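Local atomic coordinates of dihydroxyacetone kinase (Citrobacter freundii, PDB entry 1UN8), a protein that catalyses the ATP-dependent phosphorylation of dihydroxyacetone to dihydroxyacetone phosphate, working as a homodimer with a divalent metal ion. Residues R43-S55 with H159-L172. Sequence-based numbering, arbitrary orientation.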
loop_
_atom_site.group_PDB
_atom_site.type_symbol
_atom_site.label_atom_id
_atom_site.label_comp_id
_atom_site.label_asym_id
_atom_site.label_seq_id
_atom_site.Cartn_x
_atom_site.Cartn_y
_atom_site.Cartn_z
ATOM N N ARG A 43 14.041 -1.502 -20.839
ATOM C CA ARG A 43 13.382 -2.741 -21.215
ATOM C C ARG A 43 14.288 -3.607 -22.076
ATOM O O ARG A 43 15.131 -3.094 -22.810
ATOM C CB ARG A 43 12.089 -2.437 -21.961
ATOM C CG ARG A 43 12.259 -1.466 -23.091
ATOM C CD ARG A 43 10.914 -0.997 -23.621
ATOM N NE ARG A 43 10.183 -2.054 -24.314
ATOM C CZ ARG A 43 9.065 -1.860 -25.010
ATOM N NH1 ARG A 43 8.545 -0.636 -25.103
ATOM N NH2 ARG A 43 8.471 -2.881 -25.620
ATOM N N ARG A 44 14.117 -4.923 -21.967
ATOM C CA ARG A 44 14.909 -5.876 -22.735
ATOM C C ARG A 44 14.309 -6.039 -24.134
ATOM O O ARG A 44 14.927 -6.605 -25.031
ATOM C CB ARG A 44 14.959 -7.210 -21.986
ATOM C CG ARG A 44 15.777 -7.134 -20.708
ATOM C CD ARG A 44 15.087 -7.829 -19.555
ATOM N NE ARG A 44 15.052 -9.280 -19.714
ATOM C CZ ARG A 44 16.125 -10.063 -19.655
ATOM N NH1 ARG A 44 17.323 -9.534 -19.441
ATOM N NH2 ARG A 44 15.999 -11.372 -19.809
ATOM N N ASP A 45 13.101 -5.513 -24.302
ATOM C CA ASP A 45 12.382 -5.545 -25.575
ATOM C C ASP A 45 12.823 -4.399 -26.456
ATOM O O ASP A 45 12.050 -3.942 -27.291
ATOM C CB ASP A 45 10.879 -5.368 -25.352
ATOM C CG ASP A 45 10.244 -6.552 -24.693
ATOM O OD1 ASP A 45 10.756 -6.973 -23.629
ATOM O OD2 ASP A 45 9.231 -7.054 -25.238
ATOM N N LEU A 46 14.044 -3.913 -26.281
ATOM C CA LEU A 46 14.484 -2.782 -27.084
ATOM C C LEU A 46 14.288 -2.901 -28.591
ATOM O O LEU A 46 14.977 -3.672 -29.261
ATOM C CB LEU A 46 15.946 -2.462 -26.804
ATOM C CG LEU A 46 16.137 -1.196 -25.969
ATOM C CD1 LEU A 46 17.574 -0.718 -26.103
ATOM C CD2 LEU A 46 15.181 -0.112 -26.457
ATOM N N ASN A 47 13.338 -2.128 -29.114
ATOM C CA ASN A 47 13.058 -2.097 -30.546
ATOM C C ASN A 47 13.215 -0.668 -31.046
ATOM O O ASN A 47 12.227 0.047 -31.236
ATOM C CB ASN A 47 11.636 -2.589 -30.843
ATOM C CG ASN A 47 11.270 -2.449 -32.321
ATOM O OD1 ASN A 47 12.131 -2.190 -33.168
ATOM N ND2 ASN A 47 9.989 -2.629 -32.632
ATOM N N LYS A 48 14.462 -0.259 -31.265
ATOM C CA LYS A 48 14.758 1.094 -31.726
ATOM C C LYS A 48 14.084 1.537 -33.033
ATOM O O LYS A 48 14.283 2.666 -33.483
ATOM C CB LYS A 48 16.270 1.279 -31.840
ATOM C CG LYS A 48 17.000 1.028 -30.540
ATOM C CD LYS A 48 18.476 1.356 -30.660
ATOM C CE LYS A 48 19.207 0.956 -29.396
ATOM N NZ LYS A 48 20.647 1.300 -29.460
ATOM N N ASN A 49 13.295 0.666 -33.652
ATOM C CA ASN A 49 12.615 1.047 -34.884
ATOM C C ASN A 49 11.439 1.926 -34.508
ATOM O O ASN A 49 11.004 2.769 -35.291
ATOM C CB ASN A 49 12.119 -0.181 -35.658
ATOM C CG ASN A 49 13.241 -0.929 -36.333
ATOM O OD1 ASN A 49 14.131 -0.316 -36.931
ATOM N ND2 ASN A 49 13.207 -2.258 -36.252
ATOM N N ASN A 50 10.917 1.708 -33.304
ATOM C CA ASN A 50 9.812 2.508 -32.802
ATOM C C ASN A 50 10.355 3.676 -31.997
ATOM O O ASN A 50 11.519 3.683 -31.587
ATOM C CB ASN A 50 8.885 1.672 -31.920
ATOM C CG ASN A 50 7.966 0.774 -32.730
ATOM O OD1 ASN A 50 7.527 1.144 -33.826
ATOM N ND2 ASN A 50 7.651 -0.405 -32.189
ATOM N N VAL A 51 9.514 4.678 -31.782
ATOM C CA VAL A 51 9.925 5.846 -31.019
ATOM C C VAL A 51 10.071 5.484 -29.550
ATOM O O VAL A 51 9.233 4.789 -28.984
ATOM C CB VAL A 51 8.903 6.989 -31.156
ATOM C CG1 VAL A 51 9.209 8.087 -30.142
ATOM C CG2 VAL A 51 8.943 7.552 -32.578
ATOM N N ALA A 52 11.150 5.948 -28.938
ATOM C CA ALA A 52 11.385 5.680 -27.533
ATOM C C ALA A 52 10.630 6.684 -26.654
ATOM O O ALA A 52 10.594 7.883 -26.947
ATOM C CB ALA A 52 12.884 5.752 -27.238
ATOM N N VAL A 53 10.015 6.186 -25.587
ATOM C CA VAL A 53 9.300 7.043 -24.648
ATOM C C VAL A 53 10.028 6.950 -23.302
ATOM O O VAL A 53 9.848 5.978 -22.555
ATOM C CB VAL A 53 7.838 6.579 -24.465
ATOM C CG1 VAL A 53 7.093 7.509 -23.523
ATOM C CG2 VAL A 53 7.131 6.517 -25.814
ATOM N N ILE A 54 10.837 7.948 -22.977
ATOM C CA ILE A 54 11.618 7.954 -21.732
ATOM C C ILE A 54 10.963 8.823 -20.657
ATOM O O ILE A 54 10.357 9.863 -20.968
ATOM C CB ILE A 54 13.047 8.480 -21.965
ATOM C CG1 ILE A 54 13.902 7.414 -22.652
ATOM C CG2 ILE A 54 13.676 8.912 -20.649
ATOM C CD1 ILE A 54 15.242 7.923 -23.134
ATOM N N SER A 55 11.087 8.397 -19.406
ATOM C CA SER A 55 10.555 9.172 -18.302
ATOM C C SER A 55 11.479 9.049 -17.098
ATOM O O SER A 55 12.628 8.611 -17.218
ATOM C CB SER A 55 9.153 8.699 -17.929
ATOM O OG SER A 55 8.511 9.638 -17.083
ATOM N N HIS A 159 1.722 8.340 -20.071
ATOM C CA HIS A 159 2.641 7.303 -20.537
ATOM C C HIS A 159 1.846 6.296 -21.370
ATOM O O HIS A 159 2.276 5.872 -22.433
ATOM C CB HIS A 159 3.285 6.549 -19.362
ATOM C CG HIS A 159 4.308 7.336 -18.603
ATOM N ND1 HIS A 159 4.820 8.532 -19.059
ATOM C CD2 HIS A 159 4.971 7.056 -17.455
ATOM C CE1 HIS A 159 5.757 8.953 -18.225
ATOM N NE2 HIS A 159 5.869 8.074 -17.246
ATOM N N LYS A 160 0.674 5.931 -20.865
ATOM C CA LYS A 160 -0.192 4.954 -21.511
ATOM C C LYS A 160 -0.525 5.312 -22.954
ATOM O O LYS A 160 -0.420 4.481 -23.856
ATOM C CB LYS A 160 -1.492 4.807 -20.715
ATOM C CG LYS A 160 -2.280 3.541 -21.028
ATOM C CD LYS A 160 -1.420 2.297 -20.791
ATOM C CE LYS A 160 -2.210 1.020 -21.031
ATOM N NZ LYS A 160 -2.669 0.884 -22.443
ATOM N N ILE A 161 -0.953 6.550 -23.163
ATOM C CA ILE A 161 -1.304 7.018 -24.495
ATOM C C ILE A 161 -0.067 7.116 -25.386
ATOM O O ILE A 161 -0.082 6.661 -26.534
ATOM C CB ILE A 161 -2.024 8.382 -24.404
ATOM C CG1 ILE A 161 -3.510 8.144 -24.120
ATOM C CG2 ILE A 161 -1.789 9.191 -25.663
ATOM C CD1 ILE A 161 -4.336 7.962 -25.376
ATOM N N ALA A 162 0.999 7.706 -24.861
ATOM C CA ALA A 162 2.221 7.829 -25.628
ATOM C C ALA A 162 2.696 6.438 -26.054
ATOM O O ALA A 162 3.081 6.220 -27.206
ATOM C CB ALA A 162 3.289 8.510 -24.789
ATOM N N GLY A 163 2.660 5.502 -25.111
ATOM C CA GLY A 163 3.103 4.151 -25.387
ATOM C C GLY A 163 2.313 3.470 -26.485
ATOM O O GLY A 163 2.879 2.768 -27.325
ATOM N N TYR A 164 1.003 3.669 -26.475
ATOM C CA TYR A 164 0.131 3.072 -27.473
ATOM C C TYR A 164 0.642 3.384 -28.878
ATOM O O TYR A 164 0.924 2.479 -29.662
ATOM C CB TYR A 164 -1.286 3.616 -27.326
ATOM C CG TYR A 164 -2.245 3.078 -28.357
ATOM C CD1 TYR A 164 -2.869 1.845 -28.174
ATOM C CD2 TYR A 164 -2.499 3.780 -29.537
ATOM C CE1 TYR A 164 -3.725 1.319 -29.148
ATOM C CE2 TYR A 164 -3.350 3.263 -30.518
ATOM C CZ TYR A 164 -3.961 2.032 -30.318
ATOM O OH TYR A 164 -4.794 1.505 -31.287
ATOM N N PHE A 165 0.765 4.668 -29.184
ATOM C CA PHE A 165 1.222 5.100 -30.491
ATOM C C PHE A 165 2.667 4.729 -30.804
ATOM O O PHE A 165 2.962 4.285 -31.909
ATOM C CB PHE A 165 1.003 6.608 -30.634
ATOM C CG PHE A 165 -0.453 6.998 -30.669
ATOM C CD1 PHE A 165 -1.211 6.802 -31.821
ATOM C CD2 PHE A 165 -1.084 7.497 -29.534
ATOM C CE1 PHE A 165 -2.584 7.094 -31.841
ATOM C CE2 PHE A 165 -2.455 7.791 -29.540
ATOM C CZ PHE A 165 -3.205 7.588 -30.699
ATOM N N ALA A 166 3.568 4.892 -29.840
ATOM C CA ALA A 166 4.972 4.563 -30.066
ATOM C C ALA A 166 5.188 3.098 -30.447
ATOM O O ALA A 166 5.968 2.805 -31.356
ATOM C CB ALA A 166 5.801 4.908 -28.836
ATOM N N GLU A 167 4.508 2.184 -29.755
ATOM C CA GLU A 167 4.649 0.755 -30.038
ATOM C C GLU A 167 4.152 0.403 -31.426
ATOM O O GLU A 167 4.687 -0.491 -32.077
ATOM C CB GLU A 167 3.884 -0.086 -29.007
ATOM C CG GLU A 167 4.616 -0.247 -27.686
ATOM C CD GLU A 167 5.766 -1.238 -27.765
ATOM O OE1 GLU A 167 6.668 -1.180 -26.894
ATOM O OE2 GLU A 167 5.754 -2.082 -28.689
ATOM N N ARG A 168 3.130 1.123 -31.871
ATOM C CA ARG A 168 2.530 0.893 -33.171
ATOM C C ARG A 168 3.209 1.650 -34.306
ATOM O O ARG A 168 2.589 1.960 -35.316
ATOM C CB ARG A 168 1.040 1.220 -33.094
ATOM C CG ARG A 168 0.336 0.272 -32.148
ATOM C CD ARG A 168 -1.117 0.604 -31.883
ATOM N NE ARG A 168 -1.728 -0.467 -31.098
ATOM C CZ ARG A 168 -1.349 -0.810 -29.867
ATOM N NH1 ARG A 168 -0.359 -0.161 -29.260
ATOM N NH2 ARG A 168 -1.945 -1.827 -29.252
ATOM N N GLY A 169 4.491 1.944 -34.117
ATOM C CA GLY A 169 5.277 2.616 -35.130
ATOM C C GLY A 169 4.941 4.024 -35.586
ATOM O O GLY A 169 5.522 4.486 -36.575
ATOM N N TYR A 170 4.026 4.719 -34.915
ATOM C CA TYR A 170 3.724 6.080 -35.342
ATOM C C TYR A 170 4.964 6.948 -35.146
ATOM O O TYR A 170 5.841 6.616 -34.356
ATOM C CB TYR A 170 2.559 6.654 -34.553
ATOM C CG TYR A 170 1.221 6.030 -34.876
ATOM C CD1 TYR A 170 0.858 4.797 -34.339
ATOM C CD2 TYR A 170 0.299 6.699 -35.694
ATOM C CE1 TYR A 170 -0.399 4.239 -34.599
ATOM C CE2 TYR A 170 -0.956 6.160 -35.967
ATOM C CZ TYR A 170 -1.307 4.928 -35.414
ATOM O OH TYR A 170 -2.563 4.395 -35.656
ATOM N N ASN A 171 5.049 8.061 -35.863
ATOM C CA ASN A 171 6.228 8.917 -35.755
ATOM C C ASN A 171 6.250 9.806 -34.514
ATOM O O ASN A 171 5.212 10.073 -33.900
ATOM C CB ASN A 171 6.378 9.788 -37.012
ATOM C CG ASN A 171 5.186 10.713 -37.235
ATOM O OD1 ASN A 171 4.856 11.538 -36.381
ATOM N ND2 ASN A 171 4.537 10.581 -38.387
ATOM N N LEU A 172 7.449 10.261 -34.165
ATOM C CA LEU A 172 7.654 11.124 -33.011
ATOM C C LEU A 172 6.604 12.220 -32.915
ATOM O O LEU A 172 5.969 12.403 -31.879
ATOM C CB LEU A 172 9.040 11.759 -33.087
ATOM C CG LEU A 172 9.446 12.694 -31.950
ATOM C CD1 LEU A 172 9.171 12.026 -30.609
ATOM C CD2 LEU A 172 10.926 13.041 -32.085
#
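E167 OE1 is gripped by both terminal nitrogens of the R43 guanidinium. R43 NH1 donates to E167 OE1 at 2.7 Å and R43 NH2 donates to the same E167 OE1 at 2.8 Å. The approach is end-on: the oxygen lies near the guanidinium plane, at its edge, and the carboxylate is turned 30° from that plane. Neither hydrogen bond is straight, as expected when two donors share one acceptor. The backbone N of G72 adds a weak third bond to OE1. E167 starts away from the strand side, and its chain bends at chi2 (-75°) to bring the carboxylate back to R43.

Further along, the side chain of N50 lies over the C-terminal end of the helix. Its ND2 is 3.0 Å from E167 O, and its OD1 is 3.0 Å from G169 CA. G169, with positive phi, is the C-prime residue of a Schellman motif that ends helix 155-167. Past this end, V51 CG1 meets L172 CD1 at 4.0 Å. V51 CG2 touches the backbone N of L172, where helix 172-184 begins.

Small apolar groups fill the middle. V53 CG2 packs on A166 CB at 3.7 Å, while V53 CG1 faces A162 CB.

At the far end S55 OG sits at the edge of the H159 ring. S55 OG is hydrogen-bonded to I107 O, and H159 NE2 to H65 ND1.

Strand segment 52-55 and helix segment 159-167 run nearly antiparallel, at 156°, in the DhaK domain. The small alanine side chains are consistent with the close approach of the two axes, 8.8 Å. The S55 side chain is about 6 Å from that of the substrate-binding residue K109. The chemistry thus amounts to a Val/Ala core with the ion pair at its side, N50 at the helix C-terminus, and polar S55 and H159 at the other end, close to substrate-binding residues.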